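Local coordinates for protein RNA-directed RNA polymerase (Infectious pancreatic necrosis virus, PDB 3ZED) that copies the viral RNA genome as an RNA-dependent RNA polymerase, and is probably found both free and covalently attached to that RNA, at residues 126-129 with 130-134; 364-367 with 368-372; 438-441 with 442-445. All coordinates share one frame; numbering follows the deposited sequence.

Interaction 1. Residues 126-129 with 130-134; sequences TLLK and QLTFF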
loop_
_atom_site.group_PDB
_atom_site.type_symbol
_atom_site.label_atom_id
_atom_site.label_comp_id
_atom_site.label_asym_id
_atom_site.label_seq_id
_atom_site.Cartn_x
_atom_site.Cartn_y
_atom_site.Cartn_z
ATOM N N THR B 126 31.424 -2.250 -9.961
ATOM C CA THR B 126 32.221 -3.458 -9.700
ATOM C C THR B 126 31.550 -4.621 -10.442
ATOM O O THR B 126 32.237 -5.333 -11.166
ATOM C CB THR B 126 32.410 -3.699 -8.191
ATOM O OG1 THR B 126 32.895 -2.492 -7.602
ATOM C CG2 THR B 126 33.412 -4.808 -7.899
ATOM N N LEU B 127 30.208 -4.749 -10.336
ATOM C CA LEU B 127 29.441 -5.793 -11.025
ATOM C C LEU B 127 29.559 -5.634 -12.553
ATOM O O LEU B 127 29.761 -6.637 -13.246
ATOM C CB LEU B 127 27.963 -5.817 -10.563
ATOM C CG LEU B 127 27.021 -6.842 -11.221
ATOM C CD1 LEU B 127 27.462 -8.284 -10.956
ATOM C CD2 LEU B 127 25.607 -6.636 -10.767
ATOM N N LEU B 128 29.508 -4.404 -13.072
ATOM C CA LEU B 128 29.635 -4.148 -14.517
ATOM C C LEU B 128 30.994 -4.636 -15.041
ATOM O O LEU B 128 31.053 -5.208 -16.144
ATOM C CB LEU B 128 29.435 -2.635 -14.850
ATOM C CG LEU B 128 29.649 -2.205 -16.318
ATOM C CD1 LEU B 128 28.705 -2.955 -17.256
ATOM C CD2 LEU B 128 29.443 -0.716 -16.486
ATOM N N LYS B 129 32.082 -4.381 -14.265
ATOM C CA LYS B 129 33.435 -4.845 -14.606
ATOM C C LYS B 129 33.466 -6.379 -14.645
ATOM O O LYS B 129 33.954 -6.962 -15.614
ATOM C CB LYS B 129 34.479 -4.302 -13.611
ATOM C CG LYS B 129 34.819 -2.826 -13.800
ATOM C CD LYS B 129 35.408 -2.209 -12.539
ATOM C CE LYS B 129 35.774 -0.762 -12.757
ATOM N NZ LYS B 129 35.891 -0.023 -11.476
ATOM N N GLN B 130 32.879 -7.023 -13.631
ATOM C CA GLN B 130 32.814 -8.480 -13.508
ATOM C C GLN B 130 32.014 -9.112 -14.662
ATOM O O GLN B 130 32.478 -10.074 -15.268
ATOM C CB GLN B 130 32.224 -8.880 -12.151
ATOM C CG GLN B 130 33.130 -8.542 -10.965
ATOM C CD GLN B 130 34.470 -9.235 -11.007
ATOM O OE1 GLN B 130 34.589 -10.408 -11.355
ATOM N NE2 GLN B 130 35.513 -8.519 -10.651
ATOM N N LEU B 131 30.862 -8.524 -15.013
ATOM C CA LEU B 131 30.037 -8.988 -16.132
ATOM C C LEU B 131 30.835 -8.965 -17.430
ATOM O O LEU B 131 30.779 -9.939 -18.195
ATOM C CB LEU B 131 28.767 -8.132 -16.275
ATOM C CG LEU B 131 27.706 -8.261 -15.186
ATOM C CD1 LEU B 131 26.740 -7.112 -15.270
ATOM C CD2 LEU B 131 26.943 -9.610 -15.269
ATOM N N THR B 132 31.597 -7.870 -17.679
ATOM C CA THR B 132 32.435 -7.729 -18.882
ATOM C C THR B 132 33.539 -8.808 -18.914
ATOM O O THR B 132 33.778 -9.408 -19.975
ATOM C CB THR B 132 33.058 -6.329 -18.962
ATOM O OG1 THR B 132 32.033 -5.362 -18.817
ATOM C CG2 THR B 132 33.814 -6.100 -20.268
ATOM N N PHE B 133 34.207 -9.044 -17.768
ATOM C CA PHE B 133 35.254 -10.068 -17.709
ATOM C C PHE B 133 34.687 -11.447 -18.002
ATOM O O PHE B 133 35.296 -12.200 -18.752
ATOM C CB PHE B 133 35.990 -10.106 -16.353
ATOM C CG PHE B 133 36.940 -11.297 -16.243
ATOM C CD1 PHE B 133 38.013 -11.442 -17.122
ATOM C CD2 PHE B 133 36.722 -12.299 -15.298
ATOM C CE1 PHE B 133 38.873 -12.542 -17.031
ATOM C CE2 PHE B 133 37.598 -13.381 -15.188
ATOM C CZ PHE B 133 38.682 -13.480 -16.037
ATOM N N PHE B 134 33.525 -11.779 -17.432
ATOM C CA PHE B 134 32.985 -13.106 -17.659
ATOM C C PHE B 134 32.427 -13.236 -19.081
ATOM O O PHE B 134 32.446 -14.348 -19.613
ATOM C CB PHE B 134 31.977 -13.497 -16.566
ATOM C CG PHE B 134 32.665 -13.859 -15.261
ATOM C CD1 PHE B 134 33.557 -14.935 -15.193
ATOM C CD2 PHE B 134 32.416 -13.136 -14.096
ATOM C CE1 PHE B 134 34.183 -15.278 -13.980
ATOM C CE2 PHE B 134 33.050 -13.470 -12.889
ATOM C CZ PHE B 134 33.931 -14.542 -12.837
#
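Gln130 and Leu131 both fold back over the carbonyl oxygens one turn behind them in helix 125-137. Gln130 N bonds to Thr126 O at 3.1 Å, and Gln130 CG settles beside the same oxygen at 3.3 Å because CG sits next to its own backbone N (chi1 -68°). A second bend, at chi2 (-61°), folds the chain, and the side chain packs on His633 and Met634 of helix 625-645. Leu131 repeats the pattern on the buried side: its N reaches Leu127 O at 2.8 Å, and CG lies 3.3 Å from that oxygen. From there CD1 slants across to Leu127 CG, 4.1 Å away. Lys129 runs out extended on the exposed side, and its carbonyl takes the Phe133 N-H at 3.0 Å. Leu128 O is gripped twice by Thr132, by N and by OG1 (2.9 Å), from opposite faces of its carbonyl plane. Leu128 and Leu131 pack on Leu147 of helix 143-156, while the polar side chains of Thr126 and Gln130 lie against helix 625-645; the chemistry implies a turn in which the threonine hydroxyl's donor capacity is spent on the helix's own backbone.

Interaction 2. Residues 364-367 with 368-372; sequences GMDR and IMTII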
loop_
_atom_site.group_PDB
_atom_site.type_symbol
_atom_site.label_atom_id
_atom_site.label_comp_id
_atom_site.label_asym_id
_atom_site.label_seq_id
_atom_site.Cartn_x
_atom_site.Cartn_y
_atom_site.Cartn_z
ATOM N N GLY B 364 3.469 -20.802 -4.886
ATOM C CA GLY B 364 2.477 -19.770 -5.244
ATOM C C GLY B 364 2.331 -19.545 -6.748
ATOM O O GLY B 364 1.218 -19.555 -7.285
ATOM N N MET B 365 3.469 -19.360 -7.444
ATOM C CA MET B 365 3.504 -19.186 -8.897
ATOM C C MET B 365 2.955 -20.458 -9.626
ATOM O O MET B 365 2.149 -20.327 -10.556
ATOM C CB MET B 365 4.921 -18.838 -9.383
ATOM C CG MET B 365 4.993 -18.577 -10.899
ATOM S SD MET B 365 3.938 -17.202 -11.417
ATOM C CE MET B 365 5.034 -15.857 -11.141
ATOM N N ASP B 366 3.328 -21.666 -9.167
ATOM C CA ASP B 366 2.790 -22.872 -9.784
ATOM C C ASP B 366 1.271 -22.973 -9.610
ATOM O O ASP B 366 0.598 -23.395 -10.556
ATOM C CB ASP B 366 3.471 -24.143 -9.280
ATOM C CG ASP B 366 3.140 -25.338 -10.175
ATOM O OD1 ASP B 366 3.399 -25.256 -11.405
ATOM O OD2 ASP B 366 2.577 -26.326 -9.661
ATOM N N ARG B 367 0.724 -22.538 -8.440
ATOM C CA ARG B 367 -0.740 -22.501 -8.189
ATOM C C ARG B 367 -1.429 -21.576 -9.200
ATOM O O ARG B 367 -2.455 -21.942 -9.767
ATOM C CB ARG B 367 -1.058 -22.059 -6.746
ATOM C CG ARG B 367 -0.702 -23.111 -5.710
ATOM C CD ARG B 367 -1.302 -22.772 -4.363
ATOM N NE ARG B 367 -1.192 -23.887 -3.427
ATOM C CZ ARG B 367 -2.018 -24.099 -2.404
ATOM N NH1 ARG B 367 -3.032 -23.275 -2.182
ATOM N NH2 ARG B 367 -1.843 -25.145 -1.605
ATOM N N ILE B 368 -0.824 -20.399 -9.466
ATOM C CA ILE B 368 -1.304 -19.420 -10.453
ATOM C C ILE B 368 -1.279 -20.049 -11.857
ATOM O O ILE B 368 -2.282 -19.975 -12.569
ATOM C CB ILE B 368 -0.457 -18.109 -10.391
ATOM C CG1 ILE B 368 -0.710 -17.322 -9.094
ATOM C CG2 ILE B 368 -0.618 -17.232 -11.672
ATOM C CD1 ILE B 368 -2.033 -16.669 -8.952
ATOM N N MET B 369 -0.146 -20.701 -12.232
ATOM C CA MET B 369 -0.002 -21.346 -13.549
ATOM C C MET B 369 -1.012 -22.488 -13.740
ATOM O O MET B 369 -1.535 -22.634 -14.844
ATOM C CB MET B 369 1.426 -21.825 -13.787
ATOM C CG MET B 369 2.417 -20.669 -13.940
ATOM S SD MET B 369 2.056 -19.500 -15.310
ATOM C CE MET B 369 2.187 -20.588 -16.740
ATOM N N THR B 370 -1.353 -23.229 -12.660
ATOM C CA THR B 370 -2.383 -24.276 -12.692
ATOM C C THR B 370 -3.748 -23.620 -12.990
ATOM O O THR B 370 -4.468 -24.093 -13.858
ATOM C CB THR B 370 -2.385 -25.082 -11.370
ATOM O OG1 THR B 370 -1.126 -25.740 -11.244
ATOM C CG2 THR B 370 -3.490 -26.139 -11.315
ATOM N N ILE B 371 -4.070 -22.510 -12.300
ATOM C CA ILE B 371 -5.326 -21.772 -12.491
ATOM C C ILE B 371 -5.387 -21.259 -13.947
ATOM O O ILE B 371 -6.415 -21.456 -14.598
ATOM C CB ILE B 371 -5.511 -20.644 -11.431
ATOM C CG1 ILE B 371 -5.821 -21.256 -10.034
ATOM C CG2 ILE B 371 -6.635 -19.675 -11.836
ATOM C CD1 ILE B 371 -5.334 -20.404 -8.856
ATOM N N ILE B 372 -4.279 -20.685 -14.467
ATOM C CA ILE B 372 -4.190 -20.173 -15.842
ATOM C C ILE B 372 -4.377 -21.312 -16.866
ATOM O O ILE B 372 -5.182 -21.170 -17.791
ATOM C CB ILE B 372 -2.867 -19.383 -16.078
ATOM C CG1 ILE B 372 -2.907 -18.009 -15.344
ATOM C CG2 ILE B 372 -2.545 -19.215 -17.591
ATOM C CD1 ILE B 372 -1.528 -17.249 -15.296
HETATM O O HOH W 1 -0.281 -26.473 -8.619
#
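Thr370 closes back on Asp366 through both of its donors: Thr370 N reaches Asp366 O at 2.9 Å and Thr370 OG1 reaches it at 3.0 Å. The two arrive from opposite faces of the carbonyl plane, the hydroxyl well above it, which is possible because OG1 lies next to its own backbone N (chi1 -63°). The carboxylate does not touch the hydroxyl directly, since Asp366 OD2 and Thr370 OG1 stand 4.1 Å apart. A water fills in, donating to OD2 at 3.0 Å and to OG1 at 2.9 Å, so OG1 gives one bond to the backbone and accepts another from solvent. Asp366 OD1 is tied to the backbone N of Phe574 in strand 573-578, so the water bridge between OD2 and the threonine hydroxyl is the loose part.

These are the opening turns of helix 364-377, laid against strands 556-560, 563-568 and 573-578, and the apolar helix-on-strand packing is where the contact becomes tight. Met365 and Met369 both reach toward Leu558 and Ala565 of those strands. Met369 CG passes 3.4 Å from Met365 O, and the chain then bends at both later torsions, carrying its sulfur away from the preceding turn. Ile368 is similarly close, with CB 3.4 Å from Met365 O, and its side chain packs on Leu560 as well as on Ile347 and Phe358. Ile371 leans its CD1 to 3.4 Å from Arg367 O, while the Arg367 side chain runs outward, extended as far as NE, and NH1 bonds to Thr348 O.

Interaction 3. Residues 438-441 with 442-445; sequences PTWA and TFAM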
loop_
_atom_site.group_PDB
_atom_site.type_symbol
_atom_site.label_atom_id
_atom_site.label_comp_id
_atom_site.label_asym_id
_atom_site.label_seq_id
_atom_site.Cartn_x
_atom_site.Cartn_y
_atom_site.Cartn_z
ATOM N N PRO B 438 -21.331 5.103 17.904
ATOM C CA PRO B 438 -21.548 6.241 16.988
ATOM C C PRO B 438 -20.302 7.104 16.736
ATOM O O PRO B 438 -20.120 7.574 15.606
ATOM C CB PRO B 438 -22.651 7.044 17.688
ATOM C CG PRO B 438 -23.393 6.028 18.487
ATOM C CD PRO B 438 -22.287 5.159 19.038
ATOM N N THR B 439 -19.438 7.300 17.749
ATOM C CA THR B 439 -18.213 8.105 17.586
ATOM C C THR B 439 -17.303 7.521 16.497
ATOM O O THR B 439 -16.829 8.272 15.637
ATOM C CB THR B 439 -17.470 8.217 18.921
ATOM O OG1 THR B 439 -18.306 8.935 19.819
ATOM C CG2 THR B 439 -16.104 8.914 18.804
ATOM N N TRP B 440 -17.089 6.195 16.521
ATOM C CA TRP B 440 -16.221 5.558 15.535
ATOM C C TRP B 440 -16.891 5.463 14.154
ATOM O O TRP B 440 -16.184 5.547 13.150
ATOM C CB TRP B 440 -15.718 4.206 16.024
ATOM C CG TRP B 440 -14.461 4.358 16.824
ATOM C CD1 TRP B 440 -14.359 4.535 18.176
ATOM C CD2 TRP B 440 -13.129 4.461 16.302
ATOM N NE1 TRP B 440 -13.036 4.661 18.536
ATOM C CE2 TRP B 440 -12.258 4.618 17.404
ATOM C CE3 TRP B 440 -12.584 4.410 15.007
ATOM C CZ2 TRP B 440 -10.875 4.764 17.248
ATOM C CZ3 TRP B 440 -11.209 4.505 14.857
ATOM C CH2 TRP B 440 -10.370 4.686 15.967
ATOM N N ALA B 441 -18.237 5.371 14.096
ATOM C CA ALA B 441 -18.993 5.404 12.827
ATOM C C ALA B 441 -18.850 6.801 12.198
ATOM O O ALA B 441 -18.711 6.898 10.987
ATOM C CB ALA B 441 -20.469 5.082 13.069
ATOM N N THR B 442 -18.801 7.867 13.032
ATOM C CA THR B 442 -18.624 9.258 12.598
ATOM C C THR B 442 -17.217 9.449 12.036
ATOM O O THR B 442 -17.063 10.023 10.956
ATOM C CB THR B 442 -18.898 10.225 13.767
ATOM O OG1 THR B 442 -20.205 9.956 14.261
ATOM C CG2 THR B 442 -18.792 11.704 13.359
ATOM N N PHE B 443 -16.189 8.971 12.768
ATOM C CA PHE B 443 -14.823 9.091 12.291
ATOM C C PHE B 443 -14.671 8.369 10.979
ATOM O O PHE B 443 -14.235 8.987 10.011
ATOM C CB PHE B 443 -13.802 8.563 13.313
ATOM C CG PHE B 443 -12.396 8.518 12.756
ATOM C CD1 PHE B 443 -11.708 9.697 12.456
ATOM C CD2 PHE B 443 -11.794 7.303 12.441
ATOM C CE1 PHE B 443 -10.425 9.660 11.887
ATOM C CE2 PHE B 443 -10.515 7.262 11.857
ATOM C CZ PHE B 443 -9.838 8.441 11.584
ATOM N N ALA B 444 -15.073 7.085 10.924
ATOM C CA ALA B 444 -14.884 6.247 9.736
ATOM C C ALA B 444 -15.673 6.715 8.520
ATOM O O ALA B 444 -15.097 6.802 7.433
ATOM C CB ALA B 444 -15.235 4.799 10.053
ATOM N N MET B 445 -16.971 7.030 8.696
ATOM C CA MET B 445 -17.846 7.378 7.579
ATOM C C MET B 445 -17.881 8.845 7.220
ATOM O O MET B 445 -17.982 9.177 6.043
ATOM C CB MET B 445 -19.306 6.930 7.859
ATOM C CG MET B 445 -19.479 5.431 8.167
ATOM S SD MET B 445 -18.648 4.265 7.027
ATOM C CE MET B 445 -19.478 4.636 5.503
#
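Residues 438-441 and 442-445 form the first two turns of the alpha-helix 438-452, and four successive i to i+4 bonds tie them together. Phe443 N meets Thr439 O at 3.0 Å and Ala444 N meets Trp440 O at 2.9 Å, the latter nearly straight at the hydrogen (167°). Met445 N bonds to Ala441 O, just where the helix relaxes into a wider pi-type turn over 443-445. At the start, Pro438 opens the helix, and the Asn437 side chain accepts the backbone N-H of Trp440 there.

The first carbonyl of the series, Pro438 O, takes two bonds from one residue. Thr442 N comes in at 2.9 Å on one face of the carbonyl plane, and Thr442 OG1 at 2.7 Å from the opposite face, well above it. The hydroxyl of this buried threonine is thus satisfied by its own helix, while Leu740 and Arg732 from two other helices pack on the side chain. Ala441 faces the same region, touching Arg732 and Leu747.

On another flank sit two aromatic side chains, Trp440 and Phe443. They run side by side, pointing the same way into helices 260-278 and 326-340, with Ile271 and Leu331 touching both. The indole N-H, in the five-membered ring, bonds through NE1 to Trp219 O. Thr439 OG1 bonds to the backbone of the chain of another protein, on which Trp440 also packs. With chi1 at 173°, Phe443 swings its ring alongside the benzo part of the indole; the planes stand at 82°, and the closest atoms are Trp440 CZ3 and Phe443 CD2, 3.7 Å apart.

Overall arrangement
The three contacts are separate helical turns following one another along the chain, all within the polymerase's palm-family region, though widely spread in space. Interactions 1 and 3 lie on opposite sides of the chain's centre, with centres about 59 Å apart. Interaction 2 is about 36 Å from interaction 1 and about 41 Å from interaction 3, centre to centre, and even the nearest atoms of 1 and 2 are about 23 Å apart. None lies at the potassium sites or the predicted GTP-binding residues. Helix 364-377 is followed, after a short connection, by strand 382-386 of an antiparallel sheet, and only interaction 3 falls in the RdRp catalytic region. A threonine doubly hydrogen-bonded to the carbonyl four residues back recurs in all three.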